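Side-chain contacts in oxidoreductase, NAD-binding/iron-sulfur cluster-binding protein (Nitratireductor pacificus pht-3B, PDB 6ZXU), which removes halogens reductively from organohalide substrates as a catabolic dehalogenase, using a bound cobalamin and two 4Fe-4S clusters: residues R36-G41 and Y432-G437; K334-M339 and E645-V650; R399-M404 and I490-L495. All blocks are in the same frame, centred on the assembly; numbering follows the deposited sequence.

Contact 1 of 3, residues R36-G41 and Y432-G437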
# COMPACT_ATOMS: atom_id res chain seq x y z
N ARG A 36 -2.50 -8.14 -20.51
CA ARG A 36 -1.96 -6.83 -20.76
C ARG A 36 -0.73 -6.63 -19.88
O ARG A 36 -0.82 -6.63 -18.65
CB ARG A 36 -3.00 -5.79 -20.47
CG ARG A 36 -2.53 -4.36 -20.64
CD ARG A 36 -3.69 -3.43 -20.50
NE ARG A 36 -3.37 -2.02 -20.73
CZ ARG A 36 -3.38 -1.47 -21.92
NH1 ARG A 36 -3.72 -2.18 -22.96
NH2 ARG A 36 -3.22 -0.18 -22.05
N PRO A 37 0.46 -6.42 -20.49
CA PRO A 37 1.65 -6.14 -19.69
C PRO A 37 1.57 -4.85 -18.93
O PRO A 37 0.96 -3.89 -19.37
CB PRO A 37 2.78 -6.15 -20.70
CG PRO A 37 2.18 -6.03 -22.02
CD PRO A 37 0.74 -6.47 -21.94
N ASN A 38 2.22 -4.82 -17.76
CA ASN A 38 2.09 -3.68 -16.87
C ASN A 38 2.60 -2.38 -17.43
O ASN A 38 2.15 -1.33 -17.02
CB ASN A 38 2.78 -3.95 -15.56
CG ASN A 38 2.07 -4.95 -14.72
OD1 ASN A 38 2.09 -6.15 -15.00
ND2 ASN A 38 1.58 -4.49 -13.60
N HIS A 39 3.56 -2.43 -18.35
CA HIS A 39 4.11 -1.17 -18.89
C HIS A 39 3.13 -0.38 -19.71
O HIS A 39 3.35 0.82 -19.95
CB HIS A 39 5.37 -1.39 -19.66
CG HIS A 39 5.19 -2.15 -20.91
ND1 HIS A 39 5.32 -3.52 -20.97
CD2 HIS A 39 4.95 -1.73 -22.17
CE1 HIS A 39 5.10 -3.92 -22.21
NE2 HIS A 39 4.89 -2.85 -22.95
N LEU A 40 2.02 -1.01 -20.11
CA LEU A 40 0.99 -0.32 -20.82
C LEU A 40 0.12 0.54 -19.96
O LEU A 40 -0.57 1.42 -20.45
CB LEU A 40 0.13 -1.36 -21.62
CG LEU A 40 0.87 -2.14 -22.70
CD1 LEU A 40 -0.02 -3.05 -23.50
CD2 LEU A 40 1.60 -1.23 -23.68
N GLY A 41 0.11 0.26 -18.66
CA GLY A 41 -0.71 0.98 -17.70
C GLY A 41 -2.22 0.67 -17.81
O GLY A 41 -2.68 -0.15 -18.64
N TYR A 432 -2.99 -5.86 -7.11
CA TYR A 432 -3.37 -7.12 -7.67
C TYR A 432 -2.47 -7.58 -8.84
O TYR A 432 -2.03 -8.74 -8.88
CB TYR A 432 -4.85 -7.14 -8.10
CG TYR A 432 -5.26 -8.47 -8.75
CD1 TYR A 432 -5.46 -9.60 -8.01
CD2 TYR A 432 -5.35 -8.59 -10.12
CE1 TYR A 432 -5.82 -10.76 -8.58
CE2 TYR A 432 -5.65 -9.78 -10.70
CZ TYR A 432 -5.93 -10.86 -9.92
OH TYR A 432 -6.25 -12.05 -10.54
N GLU A 433 -2.16 -6.66 -9.74
CA GLU A 433 -1.59 -7.08 -11.05
C GLU A 433 -0.11 -7.46 -10.88
O GLU A 433 0.30 -8.47 -11.44
CB GLU A 433 -1.72 -6.00 -12.09
CG GLU A 433 -3.14 -5.98 -12.71
CD GLU A 433 -4.25 -5.31 -11.82
OE1 GLU A 433 -5.50 -5.39 -12.20
OE2 GLU A 433 -3.87 -4.72 -10.74
N THR A 434 0.60 -6.78 -10.01
CA THR A 434 1.96 -7.17 -9.72
C THR A 434 1.99 -8.53 -9.00
O THR A 434 2.76 -9.42 -9.34
CB THR A 434 2.69 -6.12 -8.91
OG1 THR A 434 2.90 -4.97 -9.72
CG2 THR A 434 4.05 -6.60 -8.44
N MET A 435 1.11 -8.73 -8.02
CA MET A 435 1.10 -9.97 -7.31
C MET A 435 0.75 -11.15 -8.20
O MET A 435 1.17 -12.29 -7.91
CB MET A 435 0.12 -9.88 -6.09
CG MET A 435 0.54 -10.67 -4.89
SD MET A 435 -0.56 -10.28 -3.41
CE MET A 435 -0.05 -8.59 -3.01
N GLU A 436 -0.01 -10.92 -9.26
CA GLU A 436 -0.35 -11.98 -10.19
C GLU A 436 0.88 -12.57 -10.88
O GLU A 436 0.90 -13.73 -11.17
CB GLU A 436 -1.34 -11.47 -11.27
CG GLU A 436 -2.81 -11.63 -10.89
CD GLU A 436 -3.19 -13.08 -10.36
OE1 GLU A 436 -3.34 -13.31 -9.10
OE2 GLU A 436 -3.32 -14.02 -11.22
N GLY A 437 1.86 -11.73 -11.21
CA GLY A 437 3.08 -12.16 -11.86
C GLY A 437 4.05 -12.88 -10.93
O GLY A 437 4.96 -13.52 -11.39
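Asn-38 reaches out of its 3-10 turn and lays the amide nitrogen of its side chain against the first turn of helix 432-437, where Glu-433 and Thr-434 receive it. ND2 of Asn-38 stands 3.9 Å from CB of Glu-433. With CG of Asn-38 beside its own backbone N and anti to the carbonyl carbon (chi1 -71°), the torsion sets the amide on the helix side; the two backbones still keep 7.7 Å between CA of Asn-38 and CA of Glu-433. What meets here is a polar tip and an aliphatic methylene, a van der Waals touch and not a bond. A short polar amide suits a place where it also touches Lys-638 and Trp-640.

Glu-433 offers only that methylene because its chain bends at chi2 (78°) and carries the carboxylate away from the asparagine, with the amide and carboxylate planes 73° apart. The acid finds its partner instead in Asn-33, whose ND2 hydrogen-bonds to OE1. Glutamate thus serves two purposes, an apolar root for the neighbouring turn and a charged end for the N-terminal chain.

Thr-434 comes at about a right angle to Asn-38. Its OG1 lies 4.1 Å from ND2 of Asn-38, too far for a bond, and is engaged by the indole NE1 of Trp-640. A small beta-branched residue suits this buried position, its hydroxyl taking up the tryptophan N-H while its side chain touches Phe-116 of helix 103-116.

Arg-36 NE donates to the carbonyl O of Gly-41 at 2.9 Å, nearly straight, bracing the turn, and NH1 pairs with Glu-46. Small in area, the arrangement is loop-to-helix packing, joining the N-terminal loop to the helix after strand 422-429, an inner strand of the antiparallel sheet ordered 394-399, 422-429, 514-521, 474-477.

Contact 2 of 3, residues K334-M339 and E645-V650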
# COMPACT_ATOMS: atom_id res chain seq x y z
N LYS A 334 18.26 -9.10 9.55
CA LYS A 334 17.12 -8.29 9.96
C LYS A 334 17.06 -6.98 9.21
O LYS A 334 15.95 -6.59 8.76
CB LYS A 334 17.10 -8.06 11.47
CG LYS A 334 16.33 -6.81 12.02
CD LYS A 334 14.93 -6.80 11.75
CE LYS A 334 14.12 -5.70 12.48
NZ LYS A 334 14.52 -4.28 12.34
N LYS A 335 18.16 -6.24 9.10
CA LYS A 335 18.07 -4.87 8.47
C LYS A 335 17.96 -5.01 6.94
O LYS A 335 17.38 -4.16 6.26
CB LYS A 335 19.31 -3.98 8.76
N ARG A 336 18.47 -6.10 6.41
CA ARG A 336 18.64 -6.21 4.95
C ARG A 336 17.44 -6.80 4.23
O ARG A 336 17.22 -6.52 3.04
CB ARG A 336 19.81 -7.14 4.72
CG ARG A 336 20.26 -7.20 3.35
CD ARG A 336 21.32 -8.26 3.15
NE ARG A 336 21.36 -8.38 1.70
CZ ARG A 336 21.13 -9.51 1.04
NH1 ARG A 336 20.87 -10.65 1.71
NH2 ARG A 336 21.26 -9.53 -0.30
N PHE A 337 16.70 -7.69 4.89
CA PHE A 337 15.81 -8.61 4.18
C PHE A 337 14.73 -7.95 3.29
O PHE A 337 14.43 -8.47 2.22
CB PHE A 337 15.19 -9.64 5.10
CG PHE A 337 14.00 -9.13 5.87
CD1 PHE A 337 14.17 -8.46 7.03
CD2 PHE A 337 12.71 -9.33 5.38
CE1 PHE A 337 13.09 -7.98 7.77
CE2 PHE A 337 11.63 -8.85 6.10
CZ PHE A 337 11.82 -8.15 7.27
N PRO A 338 14.23 -6.76 3.66
CA PRO A 338 13.29 -6.15 2.76
C PRO A 338 13.89 -5.13 1.80
O PRO A 338 13.14 -4.45 1.05
CB PRO A 338 12.33 -5.40 3.74
CG PRO A 338 13.24 -4.96 4.86
CD PRO A 338 14.39 -5.96 4.89
N MET A 339 15.21 -5.03 1.81
CA MET A 339 15.91 -4.00 1.03
C MET A 339 16.95 -4.58 0.08
O MET A 339 17.92 -3.95 -0.26
CB MET A 339 16.60 -3.03 2.00
CG MET A 339 15.58 -2.11 2.69
SD MET A 339 14.91 -0.94 1.57
CE MET A 339 13.25 -0.56 2.18
N GLU A 645 19.44 -8.52 -6.82
CA GLU A 645 19.72 -8.54 -5.40
C GLU A 645 20.94 -7.71 -5.20
O GLU A 645 21.97 -7.95 -5.80
CB GLU A 645 19.95 -10.01 -4.93
CG GLU A 645 20.41 -10.12 -3.51
CD GLU A 645 20.63 -11.55 -3.04
OE1 GLU A 645 20.71 -12.51 -3.85
OE2 GLU A 645 20.71 -11.72 -1.80
N VAL A 646 20.83 -6.71 -4.33
CA VAL A 646 21.98 -5.92 -3.93
C VAL A 646 22.73 -6.66 -2.78
O VAL A 646 22.16 -7.02 -1.73
CB VAL A 646 21.55 -4.56 -3.44
CG1 VAL A 646 22.71 -3.80 -2.87
CG2 VAL A 646 20.89 -3.80 -4.57
N ILE A 647 24.00 -6.94 -3.05
CA ILE A 647 24.93 -7.51 -2.10
C ILE A 647 26.16 -6.62 -2.04
O ILE A 647 26.75 -6.32 -3.05
CB ILE A 647 25.39 -8.88 -2.54
CG1 ILE A 647 24.28 -9.88 -2.32
CG2 ILE A 647 26.60 -9.30 -1.70
CD1 ILE A 647 24.40 -11.20 -3.07
N ASP A 648 26.52 -6.19 -0.85
CA ASP A 648 27.75 -5.38 -0.67
C ASP A 648 27.66 -4.12 -1.58
O ASP A 648 28.63 -3.68 -2.20
CB ASP A 648 29.00 -6.25 -0.95
N GLY A 649 26.48 -3.52 -1.64
CA GLY A 649 26.34 -2.21 -2.29
C GLY A 649 26.18 -2.27 -3.79
O GLY A 649 26.06 -1.21 -4.42
N VAL A 650 26.13 -3.46 -4.35
CA VAL A 650 26.00 -3.61 -5.81
C VAL A 650 24.90 -4.52 -6.20
O VAL A 650 24.81 -5.66 -5.70
CB VAL A 650 27.33 -4.18 -6.44
CG1 VAL A 650 27.28 -4.26 -7.98
CG2 VAL A 650 28.49 -3.28 -6.04
O HOH W 1 19.28 -13.02 -0.23
O HOH W 2 21.68 -5.81 0.75
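Arg-336 drives its guanidinium edge-on into strand 645-647, and a single nitrogen, NH2, makes both direct bonds. It gives one hydrogen to OE2 of Glu-645 at 2.7 Å, a salt bridge straight to 174°, and the other to the backbone O of Val-646 at 3.0 Å. The carboxylate is met on its anti side and lies nearly coplanar with the guanidinium, whereas the carbonyl is approached from above its plane. Arginine suits the place because its chain, extended from CG to NE, spans the gap and its flat head carries several N-H groups. NH1 pairs with Glu-333, so two acids share the charge. The extended Glu-645 brings its acid out to meet it; OE1 is taken by the backbone N of Arg-655.

Two waters bridge the looser side. One accepts from NE of Arg-336 and donates to O of Val-646, both at 2.8 Å; another donates to OE2 of Glu-645, with a weak link to NH1. Ile-647, exposed, merely brushes the group: its CG1 lies 3.7 Å from NH2 of Arg-336.

The loop between helices 328-333 and 342-354 is thereby tied to the hairpin of strands 645-647 and 650-652, while Val-646 packs on Leu-345 of helix 342-354.

Contact 3 of 3, residues R399-M404 and I490-L495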
# COMPACT_ATOMS: atom_id res chain seq x y z
N ARG A 399 -12.51 4.11 18.13
CA ARG A 399 -11.80 4.52 19.35
C ARG A 399 -10.49 3.78 19.53
O ARG A 399 -10.42 2.57 19.37
CB ARG A 399 -12.69 4.25 20.58
CG ARG A 399 -13.84 5.20 20.57
CD ARG A 399 -14.53 5.39 21.94
NE ARG A 399 -15.33 6.64 21.88
CZ ARG A 399 -14.89 7.85 22.28
NH1 ARG A 399 -13.68 8.01 22.83
NH2 ARG A 399 -15.71 8.89 22.19
N ALA A 400 -9.47 4.51 19.92
CA ALA A 400 -8.14 3.95 20.21
C ALA A 400 -8.14 3.47 21.64
O ALA A 400 -7.82 4.21 22.57
CB ALA A 400 -7.05 5.01 20.00
N GLU A 401 -8.50 2.23 21.84
CA GLU A 401 -8.60 1.69 23.16
C GLU A 401 -7.25 1.42 23.75
O GLU A 401 -6.27 1.22 23.04
CB GLU A 401 -9.49 0.48 23.14
CG GLU A 401 -10.84 0.79 22.53
CD GLU A 401 -11.79 -0.39 22.57
OE1 GLU A 401 -11.90 -1.01 23.65
OE2 GLU A 401 -12.44 -0.70 21.52
N PRO A 402 -7.11 1.50 25.08
CA PRO A 402 -5.77 1.42 25.67
C PRO A 402 -5.05 0.15 25.35
O PRO A 402 -3.82 0.16 25.15
CB PRO A 402 -6.01 1.58 27.22
CG PRO A 402 -7.30 2.35 27.24
CD PRO A 402 -8.14 1.88 26.09
N TRP A 403 -5.79 -0.94 25.23
CA TRP A 403 -5.13 -2.21 24.99
C TRP A 403 -4.58 -2.30 23.53
O TRP A 403 -3.97 -3.31 23.21
CB TRP A 403 -6.09 -3.40 25.27
CG TRP A 403 -7.43 -3.26 24.62
CD1 TRP A 403 -8.53 -2.62 25.11
CD2 TRP A 403 -7.81 -3.76 23.35
NE1 TRP A 403 -9.57 -2.72 24.22
CE2 TRP A 403 -9.11 -3.40 23.13
CE3 TRP A 403 -7.14 -4.48 22.34
CZ2 TRP A 403 -9.80 -3.77 21.97
CZ3 TRP A 403 -7.82 -4.84 21.23
CH2 TRP A 403 -9.14 -4.49 21.06
N MET A 404 -4.90 -1.32 22.67
CA MET A 404 -4.39 -1.28 21.26
C MET A 404 -2.96 -0.63 21.20
O MET A 404 -2.26 -0.78 20.22
CB MET A 404 -5.31 -0.48 20.38
CG MET A 404 -6.71 -1.07 20.22
SD MET A 404 -7.70 0.04 19.22
CE MET A 404 -9.22 -0.89 19.06
N ILE A 490 -7.98 -2.12 12.75
CA ILE A 490 -8.58 -2.55 11.48
C ILE A 490 -9.92 -3.27 11.77
O ILE A 490 -10.92 -3.01 11.10
CB ILE A 490 -7.66 -3.46 10.65
CG1 ILE A 490 -6.38 -2.71 10.28
CG2 ILE A 490 -8.34 -3.93 9.40
CD1 ILE A 490 -5.28 -3.68 9.87
N LEU A 491 -9.93 -4.13 12.79
CA LEU A 491 -11.16 -4.87 13.14
C LEU A 491 -12.25 -3.93 13.66
O LEU A 491 -13.37 -3.99 13.18
CB LEU A 491 -10.86 -5.88 14.17
CG LEU A 491 -12.05 -6.74 14.53
CD1 LEU A 491 -12.40 -7.75 13.44
CD2 LEU A 491 -11.75 -7.47 15.83
N MET A 492 -11.92 -3.10 14.62
CA MET A 492 -12.92 -2.17 15.25
C MET A 492 -13.40 -1.07 14.32
O MET A 492 -14.54 -0.65 14.40
CB MET A 492 -12.38 -1.55 16.50
CG MET A 492 -12.22 -2.52 17.69
SD MET A 492 -13.73 -3.52 17.95
CE MET A 492 -12.76 -4.91 18.57
N ALA A 493 -12.58 -0.66 13.37
CA ALA A 493 -12.97 0.32 12.31
C ALA A 493 -13.77 -0.27 11.20
O ALA A 493 -14.19 0.45 10.32
CB ALA A 493 -11.72 1.02 11.78
N GLY A 494 -14.07 -1.59 11.25
CA GLY A 494 -14.90 -2.21 10.27
C GLY A 494 -14.27 -2.23 8.88
O GLY A 494 -14.98 -2.17 7.90
N LEU A 495 -12.98 -2.52 8.82
CA LEU A 495 -12.29 -2.65 7.49
C LEU A 495 -11.92 -4.06 7.14
O LEU A 495 -11.62 -4.32 5.99
CB LEU A 495 -11.07 -1.73 7.42
CG LEU A 495 -11.34 -0.24 7.53
CD1 LEU A 495 -10.06 0.50 7.58
CD2 LEU A 495 -12.24 0.28 6.47
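Met-404 and Met-492 make the apolar heart of this contact, methyl against methylene: CE of Met-404 sits 3.7 Å from CG of Met-492. Met-404 is stretched out beyond CG (chi2 177°, chi3 176°), which carries its methyl across to Met-492, while Met-492 curls at chi2 and chi3. The bend brings the methyl of Met-492 to the edge of the Trp-403 indole, with CE of Met-492 4.4 Å from CH2 of Trp-403, near the ring plane. Trp-403 also has a neighbour over one face, CG of Met-404 standing 4.0 Å above the plane toward the rim. Methionine suits both places, since its flexible, unbranched chain can fit round a rigid indole.

No polar bond joins the two segments; the bond that fixes the indole is made within 399-404. NE1 of Trp-403 donates to OE1 of Glu-401 at 2.9 Å; the bond is bent, 145°, and reaches the oxygen from above the carboxylate plane. From outside, Arg-305 adds a salt bridge to the same OE1, so this oxygen is gripped twice. OE2 of Glu-401, which has a hydrogen-bond partner of its own, also lies 4.2 Å from CG of Met-492.

Backbone geometry shapes the other partner: Gly-494, with positive phi, closes helix 486-492 in a Schellman motif two residues after Met-492.

Trp-403, Ile-490 and Leu-491 all touch the cobalamin. The chemistry therefore implies a pocket wall whose indole is packed by methionines and oriented by a carboxylate, the acid's charge probably being balanced by Arg-305.

In the fold
The three contacts lie well apart and share no atoms: the centres of contacts 1 and 2 are about 25 Å apart, and contact 3 lies about 34 and 35 Å from them, centre to centre. Contacts 1 and 3 stand on opposite sides of the chain's centre. Contact 3 borders the cobalamin, with the side chain of Trp-403 about 4 Å from it. The side chain of Thr-434 in contact 1 is about 12 Å from the cofactor, and contact 2 lies away from the cofactor and cluster sites. Along the chain, contact 3 nests within the loop closed by contact 2, whereas contact 1 alternates with both, so distant parts of the sequence are interlaced.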